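Local coordinates for lipopolysaccharide biosynthesis protein wbpB (Thermus thermophilus, PDB 3O9Z) that probably acts as an NAD-dependent dehydrogenase in the biosynthesis of 2,3-diacetamido-2,3-dideoxy-D-mannuronic acid, with 2-oxoglutarate bound beside the cofactor, at residues 194-199 against 219-224; 188-193 against 285-290; 10-15 against 37-42; 28-33 against 45-50. All blocks are in the same frame, centred on the assembly; numbering follows the deposited sequence.

Interaction 1: residues 194-199 against 219-224; sequences WLFGRA and EGARVR
Three hydrogen bonds tie Phe196 and Arg198 to the turn at Glu219 and Gly220. Gly220 N reaches Phe196 O at 2.8 Å, in the carbonyl plane and on a lone pair, although its N-H is bent to 137°. Glu219 and Arg198 bind each other twice: Glu219 N donates to Arg198 O at 3.0 Å, while Glu219 OE1 takes Arg198 N on its anti side, out of the carboxylate plane, at 2.9 Å along a straight N-H (176°). With CG anti to the carbonyl carbon (chi1 -73°) and an extended chain beyond it, the Glu219 carboxylate is carried back to that backbone N-H, passing Gly197 CA. Gly197 has positive phi just past the helix end, and a side chain would run into Glu219 OE1.

Apolar packing centres on Phe196. Ala221 CB lies over one ring face, 3.6 Å from the centroid in a CH-pi contact, and Leu195 CB sits over the opposite face. Val154, Leu218 and Leu145 also pack on this ring. The contact joins the end of helix 186-196 to the hairpin turn between antiparallel strands 211-218 and 221-228, a helix packed on the open sheet of the C-terminal alpha/beta domain of the Gfo/Idh/MocA family.

Interaction 2: residues 188-193 against 285-290; sequences FFDLLA and AEAIRV
Phe189 and Asp190 receive the methyl of Ala287 between them, where the axes of the two short helical segments approach to 8.3 Å. Ala287 CB sits 3.4 Å from Asp190 N, almost on the backbone, and the small residue permits this closeness.

Along Phe189, CB meets Ala287 CB at 4.1 Å. The chi1 of -67° turns CG anti to the carbonyl carbon and sends the ring toward Val290, whose CG1 lies over a face and comes nearest to CD1, at 3.8 Å. CG and CE1 also touch this methyl. Phe188 CE2 covers the opposite face, and Trp225 meets the ring edge-to-face.

Asp190 adds a polar link: a water donates to its OD1 at 2.8 Å and accepts from Ala287 N at 2.9 Å, occupying an N-H left without a partner in the preceding turn at the kink of helix 281-294. Asp190 OD2 forms a salt bridge with Arg133.

Ala193 CB rests on Glu286 CG at 3.7 Å. Beyond it the Glu286 carboxylate is gripped side-on by Arg289 NE and NH2, and OE1 also accepts from Ala199 N. Cutting Glu286 back to an alanine removes the CG resting on Ala193 CB and is likely to leave the Arg289 guanidinium without its charged mate and Ala199 N without its acceptor.

Helix 186-196 thus lies between helix 281-294 and strands 211-218 and 221-228, which Phe189 and Leu192 face through Leu216 and Val223.

Interaction 3: residues 10-15 against 37-42; sequences GLAGYI and ATNVGL. With NAD (nicotinamide-adenine-dinucleotide), chain E.
The dinucleotide-binding turn of the Rossmann fold, between strand 5-9 and helix 16-25, packs here through Leu11 and Ala12 against the loop that follows strand 29-34. Gly10 to Gly13 form a type I turn. Leu11 CD2 touches Val40 CB at 3.7 Å, the two side chains crossing at about a right angle. Val40 CG1, placed anti to the carbonyl carbon (chi1 -57°), comes within 3.5 Å of Ala12 CB. This small methyl lies among Val40, Ala37 and the adenosine ribose, with NAD O3B 3.4 Å away. A water lies 2.6 Å from both Ala12 O and Asn39 O and bridges the backbones of the two loops.

On the cofactor side the backbone supplies the grip on the diphosphate. Tyr14 N points straight at NAD O1A (2.8 Å, N-H angle 178°), and Ile15 N donates to NAD O2N, one N-H to each phosphate. Gly13 has its CA against NAD O5B, where a side chain would clash. Ile15 CG2 packs on O4D of the nicotinamide ribose, while its longer branch extends to the nicotinamide ring. Were Ile15 shortened to an alanine, a gap would probably open beside the nicotinamide and leave that ring freer to shift.

Asp35, an NAD-binding residue, accepts from Ala12 N through OD2 and from Ala37 N through OD1, holding both loops beside the ribose. Another copy of the protein, the second subunit, packs its Trp165 on Val40. Ala37 CB lies against the adenosine ribose, 3.7 Å from NAD O2B.

Interaction 4: residues 28-33 against 45-50; sequences GVLVAS and SFFPEA
Leu30 on strand 29-34 of the Rossmann-fold sheet packs against Phe47 and Ala50, which begin and end a type I turn in the connection to strand 51-53. Phe47 has chi1 -67°, with CG anti to the carbonyl carbon, and its ring is directed back at the strand. Leu30 CB lies over one face, offset toward the rim and 3.7 Å from the centroid, in a CH-pi contact 22° off the ring normal. Farther along the ring, CE1 comes to 3.7 Å from Gly28 O and also touches Leu30 N, the ring lying alongside the strand backbone.

In Leu30 the chain runs with CG anti to the backbone N (chi1 -180°), which carries CD2 to Ala50 CB, at 4.0 Å. One side chain of the strand thereby meets both ends of the turn. Ala50 N closes that turn on Phe47 O.

Helix 16-25 contributes Leu20 to the packing on Leu30, and Lys24 makes a cation-pi contact with Phe47. The backbone of Val31 is bonded to Glu51, where the parallel pairing with strand 51-53 starts. Just before it, the methyl of Ala50 presses on the strand, CB lying 3.4 Å from Leu30 O.

How the interactions relate
Interactions 3 and 4 belong to the N-terminal NAD-binding Rossmann fold, with centres 13 Å apart. Their segments interleave in the order 10-15, 28-33, 37-42, 45-50, and the two meet where Leu11 CD2 packs on Ser33 OG. Interactions 1 and 2 come later and share helix 186-196 in the C-terminal part. Their centres are 9 Å apart, and 194-199 and 219-224 both fall between the two segments of interaction 2. Glu286 and Arg289 join them by probable hydrogen bonds to Ala199. The two pairs lie to either side of the middle of the chain, 29 to 41 Å apart between centres: interaction 3 lines the NAD site, interaction 4 packs the neighbouring strand and its connection, and interactions 1 and 2 join helix 186-196 to the second sheet and to helix 281-294.

Interaction 1: residues 194-199 against 219-224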
loop_
_atom_site.group_PDB
_atom_site.type_symbol
_atom_site.label_atom_id
_atom_site.label_comp_id
_atom_site.label_asym_id
_atom_site.label_seq_id
_atom_site.Cartn_x
_atom_site.Cartn_y
_atom_site.Cartn_z
ATOM N N TRP A 194 17.471 21.660 -25.912
ATOM C CA TRP A 194 17.824 23.030 -25.514
ATOM C C TRP A 194 19.025 23.576 -26.299
ATOM O O TRP A 194 18.988 24.722 -26.785
ATOM C CB TRP A 194 18.119 23.013 -24.007
ATOM C CG TRP A 194 18.509 24.290 -23.361
ATOM C CD1 TRP A 194 17.782 25.451 -23.320
ATOM C CD2 TRP A 194 19.647 24.482 -22.511
ATOM N NE1 TRP A 194 18.446 26.365 -22.526
ATOM C CE2 TRP A 194 19.565 25.784 -21.987
ATOM C CE3 TRP A 194 20.698 23.657 -22.100
ATOM C CZ2 TRP A 194 20.545 26.312 -21.139
ATOM C CZ3 TRP A 194 21.665 24.172 -21.237
ATOM C CH2 TRP A 194 21.577 25.492 -20.769
ATOM N N LEU A 195 20.074 22.768 -26.464
ATOM C CA LEU A 195 21.250 23.209 -27.206
ATOM C C LEU A 195 21.048 23.194 -28.721
ATOM O O LEU A 195 21.544 24.103 -29.397
ATOM C CB LEU A 195 22.436 22.316 -26.875
ATOM C CG LEU A 195 22.891 22.302 -25.407
ATOM C CD1 LEU A 195 23.993 21.247 -25.239
ATOM C CD2 LEU A 195 23.410 23.699 -25.004
ATOM N N PHE A 196 20.342 22.203 -29.234
ATOM C CA PHE A 196 20.425 21.861 -30.658
ATOM C C PHE A 196 19.094 21.792 -31.384
ATOM O O PHE A 196 19.047 21.504 -32.585
ATOM C CB PHE A 196 21.181 20.549 -30.868
ATOM C CG PHE A 196 22.564 20.524 -30.287
ATOM C CD1 PHE A 196 23.517 21.447 -30.699
ATOM C CD2 PHE A 196 22.920 19.576 -29.341
ATOM C CE1 PHE A 196 24.816 21.402 -30.185
ATOM C CE2 PHE A 196 24.185 19.510 -28.826
ATOM C CZ PHE A 196 25.154 20.436 -29.233
ATOM N N GLY A 197 17.993 22.037 -30.691
ATOM C CA GLY A 197 16.696 22.018 -31.363
ATOM C C GLY A 197 15.969 20.717 -31.582
ATOM O O GLY A 197 16.179 19.743 -30.864
ATOM N N ARG A 198 15.086 20.695 -32.574
ATOM C CA ARG A 198 14.118 19.636 -32.737
ATOM C C ARG A 198 14.791 18.441 -33.399
ATOM O O ARG A 198 15.681 18.598 -34.264
ATOM C CB ARG A 198 12.994 20.125 -33.660
ATOM C CG ARG A 198 11.824 19.149 -33.841
ATOM C CD ARG A 198 10.840 19.589 -34.958
ATOM N NE ARG A 198 9.759 18.622 -35.127
ATOM C CZ ARG A 198 8.628 18.641 -34.426
ATOM N NH1 ARG A 198 8.417 19.583 -33.517
ATOM N NH2 ARG A 198 7.699 17.718 -34.633
ATOM N N ALA A 199 14.334 17.246 -33.065
ATOM C CA ALA A 199 14.845 16.048 -33.673
ATOM C C ALA A 199 14.162 15.743 -35.002
ATOM O O ALA A 199 12.957 15.434 -35.077
ATOM C CB ALA A 199 14.728 14.846 -32.714
ATOM N N GLU A 219 18.239 19.660 -35.387
ATOM C CA GLU A 219 18.503 20.848 -36.214
ATOM C C GLU A 219 19.958 21.276 -36.110
ATOM O O GLU A 219 20.580 21.567 -37.159
ATOM C CB GLU A 219 17.609 21.994 -35.756
ATOM C CG GLU A 219 16.161 21.760 -36.167
ATOM C CD GLU A 219 15.247 22.843 -35.603
ATOM O OE1 GLU A 219 15.073 22.925 -34.366
ATOM O OE2 GLU A 219 14.741 23.682 -36.388
ATOM N N GLY A 220 20.564 21.247 -34.923
ATOM C CA GLY A 220 21.912 21.771 -34.723
ATOM C C GLY A 220 22.984 20.741 -34.451
ATOM O O GLY A 220 24.106 21.102 -34.106
ATOM N N ALA A 221 22.668 19.450 -34.534
ATOM C CA ALA A 221 23.674 18.432 -34.213
ATOM C C ALA A 221 23.294 17.056 -34.691
ATOM O O ALA A 221 22.118 16.711 -34.762
ATOM C CB ALA A 221 23.872 18.332 -32.683
ATOM N N ARG A 222 24.303 16.219 -34.897
ATOM C CA ARG A 222 24.109 14.773 -35.033
ATOM C C ARG A 222 24.645 14.166 -33.752
ATOM O O ARG A 222 25.762 14.451 -33.345
ATOM C CB ARG A 222 24.943 14.251 -36.224
ATOM C CG ARG A 222 24.420 14.831 -37.556
ATOM C CD ARG A 222 25.443 14.544 -38.704
ATOM N NE ARG A 222 26.673 15.327 -38.552
ATOM C CZ ARG A 222 26.801 16.565 -39.027
ATOM N NH1 ARG A 222 27.955 17.191 -38.856
ATOM N NH2 ARG A 222 25.822 17.161 -39.684
ATOM N N VAL A 223 23.855 13.347 -33.061
ATOM C CA VAL A 223 24.216 12.906 -31.715
ATOM C C VAL A 223 24.208 11.408 -31.597
ATOM O O VAL A 223 23.196 10.784 -31.919
ATOM C CB VAL A 223 23.205 13.456 -30.664
ATOM C CG1 VAL A 223 23.688 13.159 -29.209
ATOM C CG2 VAL A 223 23.004 14.971 -30.869
ATOM N N ARG A 224 25.298 10.795 -31.148
ATOM C CA ARG A 224 25.283 9.361 -30.800
ATOM C C ARG A 224 25.145 9.345 -29.287
ATOM O O ARG A 224 25.923 10.029 -28.596
ATOM C CB ARG A 224 26.588 8.697 -31.227
ATOM C CG ARG A 224 26.744 8.701 -32.752
ATOM C CD ARG A 224 28.055 8.064 -33.153
ATOM N NE ARG A 224 29.187 8.946 -32.919
ATOM C CZ ARG A 224 30.442 8.508 -32.858
ATOM N NH1 ARG A 224 31.464 9.362 -32.677
ATOM N NH2 ARG A 224 30.655 7.197 -32.868
#

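Interaction 2: residues 188-193 against 285-290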
loop_
_atom_site.group_PDB
_atom_site.type_symbol
_atom_site.label_atom_id
_atom_site.label_comp_id
_atom_site.label_asym_id
_atom_site.label_seq_id
_atom_site.Cartn_x
_atom_site.Cartn_y
_atom_site.Cartn_z
ATOM N N PHE A 188 19.005 14.277 -20.531
ATOM C CA PHE A 188 19.863 14.562 -21.676
ATOM C C PHE A 188 19.084 14.810 -22.963
ATOM O O PHE A 188 19.590 15.601 -23.782
ATOM C CB PHE A 188 21.032 13.568 -21.826
ATOM C CG PHE A 188 20.666 12.221 -22.382
ATOM C CD1 PHE A 188 20.552 11.133 -21.545
ATOM C CD2 PHE A 188 20.501 12.039 -23.753
ATOM C CE1 PHE A 188 20.224 9.895 -22.034
ATOM C CE2 PHE A 188 20.174 10.797 -24.243
ATOM C CZ PHE A 188 20.032 9.738 -23.369
ATOM N N PHE A 189 17.924 14.179 -23.175
ATOM C CA PHE A 189 17.119 14.530 -24.357
ATOM C C PHE A 189 16.787 16.020 -24.258
ATOM O O PHE A 189 16.812 16.753 -25.269
ATOM C CB PHE A 189 15.919 13.608 -24.594
ATOM C CG PHE A 189 16.330 12.215 -24.960
ATOM C CD1 PHE A 189 17.032 11.954 -26.133
ATOM C CD2 PHE A 189 16.021 11.156 -24.130
ATOM C CE1 PHE A 189 17.425 10.665 -26.434
ATOM C CE2 PHE A 189 16.379 9.871 -24.462
ATOM C CZ PHE A 189 17.120 9.619 -25.585
ATOM N N ASP A 190 16.443 16.483 -23.057
ATOM C CA ASP A 190 16.138 17.886 -22.873
ATOM C C ASP A 190 17.349 18.795 -23.052
ATOM O O ASP A 190 17.244 19.857 -23.700
ATOM C CB ASP A 190 15.447 18.095 -21.522
ATOM C CG ASP A 190 15.057 19.531 -21.335
ATOM O OD1 ASP A 190 13.988 19.897 -21.885
ATOM O OD2 ASP A 190 15.876 20.251 -20.728
ATOM N N LEU A 191 18.507 18.387 -22.533
ATOM C CA LEU A 191 19.746 19.134 -22.737
ATOM C C LEU A 191 20.007 19.297 -24.231
ATOM O O LEU A 191 20.312 20.412 -24.699
ATOM C CB LEU A 191 20.922 18.373 -22.086
ATOM C CG LEU A 191 22.319 18.924 -22.387
ATOM C CD1 LEU A 191 22.482 20.368 -21.894
ATOM C CD2 LEU A 191 23.388 18.001 -21.771
ATOM N N LEU A 192 19.874 18.204 -24.966
ATOM C CA LEU A 192 20.158 18.242 -26.401
ATOM C C LEU A 192 19.147 19.085 -27.160
ATOM O O LEU A 192 19.546 19.790 -28.095
ATOM C CB LEU A 192 20.162 16.836 -26.980
ATOM C CG LEU A 192 21.311 15.967 -26.443
ATOM C CD1 LEU A 192 21.063 14.496 -26.819
ATOM C CD2 LEU A 192 22.733 16.432 -26.886
ATOM N N ALA A 193 17.868 19.048 -26.793
ATOM C CA ALA A 193 16.859 19.883 -27.439
ATOM C C ALA A 193 17.143 21.352 -27.156
ATOM O O ALA A 193 17.000 22.220 -28.039
ATOM C CB ALA A 193 15.429 19.467 -26.974
ATOM N N ALA A 285 8.481 20.406 -24.088
ATOM C CA ALA A 285 7.759 19.518 -24.963
ATOM C C ALA A 285 8.666 18.662 -25.860
ATOM O O ALA A 285 8.359 17.523 -26.094
ATOM C CB ALA A 285 6.791 20.329 -25.896
ATOM N N GLU A 286 9.719 19.260 -26.421
ATOM C CA GLU A 286 10.485 18.500 -27.397
ATOM C C GLU A 286 11.123 17.222 -26.852
ATOM O O GLU A 286 11.043 16.171 -27.466
ATOM C CB GLU A 286 11.549 19.386 -28.018
ATOM C CG GLU A 286 12.492 18.635 -28.990
ATOM C CD GLU A 286 11.852 17.994 -30.200
ATOM O OE1 GLU A 286 12.517 17.164 -30.870
ATOM O OE2 GLU A 286 10.670 18.268 -30.521
ATOM N N ALA A 287 11.707 17.325 -25.658
ATOM C CA ALA A 287 12.315 16.116 -25.095
ATOM C C ALA A 287 11.298 15.065 -24.707
ATOM O O ALA A 287 11.526 13.893 -24.880
ATOM C CB ALA A 287 13.148 16.502 -23.875
ATOM N N ILE A 288 10.110 15.539 -24.303
ATOM C CA ILE A 288 9.017 14.592 -24.099
ATOM C C ILE A 288 8.521 13.855 -25.359
ATOM O O ILE A 288 8.261 12.667 -25.376
ATOM C CB ILE A 288 7.865 15.306 -23.333
ATOM C CG1 ILE A 288 8.302 15.524 -21.867
ATOM C CG2 ILE A 288 6.591 14.479 -23.353
ATOM C CD1 ILE A 288 7.520 16.598 -21.189
ATOM N N ARG A 289 8.538 14.602 -26.469
ATOM C CA ARG A 289 8.175 14.001 -27.745
ATOM C C ARG A 289 9.189 12.932 -28.171
ATOM O O ARG A 289 8.828 11.837 -28.559
ATOM C CB ARG A 289 8.050 15.101 -28.803
ATOM C CG ARG A 289 7.666 14.537 -30.144
ATOM C CD ARG A 289 7.733 15.640 -31.217
ATOM N NE ARG A 289 9.110 15.993 -31.613
ATOM C CZ ARG A 289 9.760 15.407 -32.608
ATOM N NH1 ARG A 289 9.204 14.412 -33.291
ATOM N NH2 ARG A 289 11.010 15.784 -32.841
ATOM N N VAL A 290 10.478 13.246 -27.999
ATOM C CA VAL A 290 11.525 12.275 -28.290
ATOM C C VAL A 290 11.485 11.021 -27.415
ATOM O O VAL A 290 11.481 9.871 -27.872
ATOM C CB VAL A 290 12.917 12.918 -28.145
ATOM C CG1 VAL A 290 14.008 11.882 -28.364
ATOM C CG2 VAL A 290 13.071 14.078 -29.117
HETATM O O HOH W 1 12.655 19.785 -24.371
#

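Interaction 3: residues 10-15 against 37-42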
loop_
_atom_site.group_PDB
_atom_site.type_symbol
_atom_site.label_atom_id
_atom_site.label_comp_id
_atom_site.label_asym_id
_atom_site.label_seq_id
_atom_site.Cartn_x
_atom_site.Cartn_y
_atom_site.Cartn_z
ATOM N N GLY A 10 4.494 14.014 -2.869
ATOM C CA GLY A 10 5.635 13.094 -2.893
ATOM C C GLY A 10 6.590 13.309 -1.730
ATOM O O GLY A 10 7.787 12.974 -1.849
ATOM N N LEU A 11 6.099 13.833 -0.604
ATOM C CA LEU A 11 6.964 14.253 0.505
ATOM C C LEU A 11 7.895 13.143 1.066
ATOM O O LEU A 11 8.948 13.449 1.584
ATOM C CB LEU A 11 6.067 14.742 1.663
ATOM C CG LEU A 11 6.759 15.207 2.942
ATOM C CD1 LEU A 11 7.678 16.408 2.758
ATOM C CD2 LEU A 11 5.689 15.508 3.993
ATOM N N ALA A 12 7.453 11.888 0.980
ATOM C CA ALA A 12 8.248 10.800 1.603
ATOM C C ALA A 12 9.401 10.326 0.732
ATOM O O ALA A 12 10.162 9.435 1.142
ATOM C CB ALA A 12 7.341 9.641 1.888
ATOM N N GLY A 13 9.521 10.871 -0.472
ATOM C CA GLY A 13 10.353 10.237 -1.464
ATOM C C GLY A 13 11.787 10.677 -1.391
ATOM O O GLY A 13 12.190 11.570 -0.621
ATOM N N TYR A 14 12.598 10.024 -2.211
ATOM C CA TYR A 14 13.996 10.393 -2.295
ATOM C C TYR A 14 14.297 11.859 -2.606
ATOM O O TYR A 14 15.181 12.468 -2.000
ATOM C CB TYR A 14 14.706 9.521 -3.341
ATOM C CG TYR A 14 16.114 9.992 -3.570
ATOM C CD1 TYR A 14 16.416 10.691 -4.724
ATOM C CD2 TYR A 14 17.148 9.651 -2.684
ATOM C CE1 TYR A 14 17.700 11.165 -4.951
ATOM C CE2 TYR A 14 18.453 10.136 -2.914
ATOM C CZ TYR A 14 18.706 10.853 -4.062
ATOM O OH TYR A 14 19.974 11.337 -4.310
ATOM N N ILE A 15 13.633 12.446 -3.597
ATOM C CA ILE A 15 13.999 13.788 -4.044
ATOM C C ILE A 15 13.292 14.868 -3.214
ATOM O O ILE A 15 13.742 16.027 -3.234
ATOM C CB ILE A 15 13.667 14.018 -5.548
ATOM C CG1 ILE A 15 14.552 15.110 -6.166
ATOM C CG2 ILE A 15 12.142 14.287 -5.748
ATOM C CD1 ILE A 15 16.050 14.794 -6.117
ATOM N N ALA A 37 2.313 7.414 1.452
ATOM C CA ALA A 37 3.225 6.873 2.467
ATOM C C ALA A 37 3.490 7.878 3.543
ATOM O O ALA A 37 3.585 9.090 3.313
ATOM C CB ALA A 37 4.524 6.453 1.827
ATOM N N THR A 38 3.661 7.388 4.768
ATOM C CA THR A 38 3.768 8.314 5.882
ATOM C C THR A 38 5.161 8.366 6.495
ATOM O O THR A 38 5.340 8.969 7.575
ATOM C CB THR A 38 2.786 8.000 7.006
ATOM O OG1 THR A 38 3.169 6.729 7.547
ATOM C CG2 THR A 38 1.361 7.859 6.524
ATOM N N ASN A 39 6.126 7.778 5.782
ATOM C CA ASN A 39 7.508 7.907 6.221
ATOM C C ASN A 39 8.174 9.237 5.916
ATOM O O ASN A 39 9.061 9.337 5.073
ATOM C CB ASN A 39 8.322 6.651 5.777
ATOM C CG ASN A 39 8.400 6.462 4.267
ATOM O OD1 ASN A 39 9.436 6.034 3.756
ATOM N ND2 ASN A 39 7.321 6.665 3.567
ATOM N N VAL A 40 7.618 10.292 6.518
ATOM C CA VAL A 40 7.877 11.676 6.140
ATOM C C VAL A 40 8.399 12.497 7.297
ATOM O O VAL A 40 8.484 13.731 7.230
ATOM C CB VAL A 40 6.591 12.341 5.600
ATOM C CG1 VAL A 40 5.997 11.583 4.424
ATOM C CG2 VAL A 40 5.529 12.504 6.729
ATOM N N GLY A 41 8.810 11.847 8.381
ATOM C CA GLY A 41 9.239 12.605 9.578
ATOM C C GLY A 41 10.310 13.676 9.417
ATOM O O GLY A 41 10.441 14.608 10.220
ATOM N N LEU A 42 11.094 13.577 8.347
ATOM C CA LEU A 42 12.045 14.616 8.019
ATOM C C LEU A 42 11.413 15.997 7.905
ATOM O O LEU A 42 12.089 16.996 8.102
ATOM C CB LEU A 42 12.762 14.322 6.695
ATOM C CG LEU A 42 14.284 14.332 6.708
ATOM C CD1 LEU A 42 14.773 14.428 5.254
ATOM C CD2 LEU A 42 14.855 15.453 7.557
HETATM P PA NAD E . 10.512 7.861 -4.780
HETATM O O1A NAD E . 11.640 7.935 -3.820
HETATM O O2A NAD E . 9.911 6.523 -5.238
HETATM O O5B NAD E . 9.428 8.751 -4.055
HETATM C C5B NAD E . 8.185 8.804 -4.700
HETATM C C4B NAD E . 7.137 9.308 -3.678
HETATM O O4B NAD E . 5.866 9.567 -4.327
HETATM C C3B NAD E . 6.853 8.167 -2.661
HETATM O O3B NAD E . 7.062 8.608 -1.304
HETATM C C2B NAD E . 5.406 7.735 -2.954
HETATM O O2B NAD E . 4.676 7.261 -1.813
HETATM C C1B NAD E . 4.858 9.119 -3.412
HETATM N N9A NAD E . 3.579 8.952 -4.150
HETATM C C8A NAD E . 2.981 7.914 -4.796
HETATM N N7A NAD E . 1.785 8.270 -5.261
HETATM C C5A NAD E . 1.545 9.553 -4.835
HETATM C C6A NAD E . 0.450 10.488 -4.972
HETATM N N6A NAD E . -0.700 10.112 -5.612
HETATM N N1A NAD E . 0.698 11.663 -4.405
HETATM C C2A NAD E . 1.769 12.104 -3.759
HETATM N N3A NAD E . 2.798 11.234 -3.593
HETATM C C4A NAD E . 2.677 10.024 -4.150
HETATM O O3 NAD E . 10.923 8.653 -6.108
HETATM P PN NAD E . 11.831 9.904 -6.340
HETATM O O1N NAD E . 13.213 9.430 -6.787
HETATM O O2N NAD E . 11.726 10.849 -5.175
HETATM O O5D NAD E . 11.243 10.523 -7.691
HETATM C C5D NAD E . 10.181 11.418 -7.477
HETATM C C4D NAD E . 10.078 12.263 -8.759
HETATM O O4D NAD E . 11.266 13.086 -8.768
HETATM C C3D NAD E . 10.034 11.487 -10.083
HETATM O O3D NAD E . 9.258 12.313 -11.008
HETATM C C2D NAD E . 11.505 11.557 -10.524
HETATM O O2D NAD E . 11.651 11.514 -11.935
HETATM C C1D NAD E . 12.043 12.879 -9.962
HETATM N N1N NAD E . 13.482 12.856 -9.702
HETATM C C2N NAD E . 14.233 13.842 -10.143
HETATM C C3N NAD E . 15.596 13.939 -9.945
HETATM C C7N NAD E . 16.277 15.082 -10.579
HETATM O O7N NAD E . 15.669 16.133 -10.873
HETATM N N7N NAD E . 17.593 14.943 -10.679
HETATM C C4N NAD E . 16.205 12.920 -9.199
HETATM C C5N NAD E . 15.369 11.936 -8.671
HETATM C C6N NAD E . 13.996 11.906 -8.905
HETATM O O HOH W 2 10.984 8.631 3.466
#

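Interaction 4: residues 28-33 against 45-50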
loop_
_atom_site.group_PDB
_atom_site.type_symbol
_atom_site.label_atom_id
_atom_site.label_comp_id
_atom_site.label_asym_id
_atom_site.label_seq_id
_atom_site.Cartn_x
_atom_site.Cartn_y
_atom_site.Cartn_z
ATOM N N GLY A 28 9.716 30.543 0.834
ATOM C CA GLY A 28 8.340 30.096 0.641
ATOM C C GLY A 28 7.846 29.450 1.928
ATOM O O GLY A 28 8.638 29.224 2.810
ATOM N N VAL A 29 6.564 29.115 1.971
ATOM C CA VAL A 29 6.092 28.301 3.091
ATOM C C VAL A 29 5.419 27.063 2.525
ATOM O O VAL A 29 4.611 27.149 1.603
ATOM C CB VAL A 29 5.139 29.132 3.991
ATOM C CG1 VAL A 29 3.960 29.618 3.198
ATOM C CG2 VAL A 29 4.698 28.267 5.189
ATOM N N LEU A 30 5.710 25.917 3.165
ATOM C CA LEU A 30 5.037 24.684 2.837
ATOM C C LEU A 30 3.749 24.671 3.653
ATOM O O LEU A 30 3.805 24.522 4.887
ATOM C CB LEU A 30 5.946 23.500 3.180
ATOM C CG LEU A 30 5.288 22.161 2.851
ATOM C CD1 LEU A 30 5.022 22.038 1.328
ATOM C CD2 LEU A 30 6.114 20.963 3.382
ATOM N N VAL A 31 2.626 24.801 2.975
ATOM C CA VAL A 31 1.332 24.835 3.643
ATOM C C VAL A 31 0.817 23.409 3.917
ATOM O O VAL A 31 0.224 23.161 4.966
ATOM C CB VAL A 31 0.311 25.619 2.792
ATOM C CG1 VAL A 31 -1.074 25.641 3.415
ATOM C CG2 VAL A 31 0.832 27.061 2.611
ATOM N N ALA A 32 1.017 22.483 2.977
ATOM C CA ALA A 32 0.400 21.171 3.072
ATOM C C ALA A 32 1.178 20.263 2.139
ATOM O O ALA A 32 1.760 20.703 1.135
ATOM C CB ALA A 32 -1.049 21.184 2.680
ATOM N N SER A 33 1.225 18.994 2.509
ATOM C CA SER A 33 1.808 17.961 1.629
ATOM C C SER A 33 0.899 16.773 1.508
ATOM O O SER A 33 0.034 16.540 2.362
ATOM C CB SER A 33 3.136 17.459 2.221
ATOM O OG SER A 33 4.077 18.436 2.586
ATOM N N SER A 45 11.819 18.975 10.423
ATOM C CA SER A 45 13.046 19.760 10.516
ATOM C C SER A 45 13.022 20.947 9.552
ATOM O O SER A 45 13.911 21.790 9.626
ATOM C CB SER A 45 14.272 18.881 10.259
ATOM O OG SER A 45 14.256 18.421 8.921
ATOM N N PHE A 46 12.015 21.022 8.684
ATOM C CA PHE A 46 11.894 22.136 7.733
ATOM C C PHE A 46 10.656 22.987 7.997
ATOM O O PHE A 46 10.725 24.226 8.048
ATOM C CB PHE A 46 11.804 21.626 6.277
ATOM C CG PHE A 46 13.076 21.002 5.756
ATOM C CD1 PHE A 46 14.022 21.761 5.068
ATOM C CD2 PHE A 46 13.323 19.659 5.973
ATOM C CE1 PHE A 46 15.175 21.174 4.595
ATOM C CE2 PHE A 46 14.482 19.060 5.512
ATOM C CZ PHE A 46 15.411 19.827 4.823
ATOM N N PHE A 47 9.499 22.330 8.037
ATOM C CA PHE A 47 8.212 22.999 8.119
ATOM C C PHE A 47 7.339 22.258 9.117
ATOM O O PHE A 47 6.419 21.524 8.737
ATOM C CB PHE A 47 7.520 23.086 6.736
ATOM C CG PHE A 47 8.239 23.985 5.767
ATOM C CD1 PHE A 47 8.102 25.358 5.882
ATOM C CD2 PHE A 47 9.094 23.448 4.806
ATOM C CE1 PHE A 47 8.803 26.202 4.997
ATOM C CE2 PHE A 47 9.790 24.271 3.932
ATOM C CZ PHE A 47 9.647 25.651 4.028
ATOM N N PRO A 48 7.615 22.482 10.413
ATOM C CA PRO A 48 6.948 21.709 11.455
ATOM C C PRO A 48 5.462 22.002 11.650
ATOM O O PRO A 48 4.814 21.270 12.390
ATOM C CB PRO A 48 7.730 22.092 12.721
ATOM C CG PRO A 48 8.268 23.452 12.444
ATOM C CD PRO A 48 8.630 23.397 10.960
ATOM N N GLU A 49 4.873 22.959 10.928
ATOM C CA GLU A 49 3.434 23.271 11.011
ATOM C C GLU A 49 2.595 22.920 9.759
ATOM O O GLU A 49 1.368 23.090 9.691
ATOM C CB GLU A 49 3.245 24.743 11.437
ATOM C CG GLU A 49 3.491 24.909 12.943
ATOM C CD GLU A 49 3.565 26.337 13.451
ATOM O OE1 GLU A 49 3.345 27.290 12.674
ATOM O OE2 GLU A 49 3.869 26.498 14.653
ATOM N N ALA A 50 3.268 22.343 8.749
ATOM C CA ALA A 50 2.584 21.995 7.517
ATOM C C ALA A 50 1.517 20.938 7.750
ATOM O O ALA A 50 1.723 19.977 8.523
ATOM C CB ALA A 50 3.586 21.477 6.472
#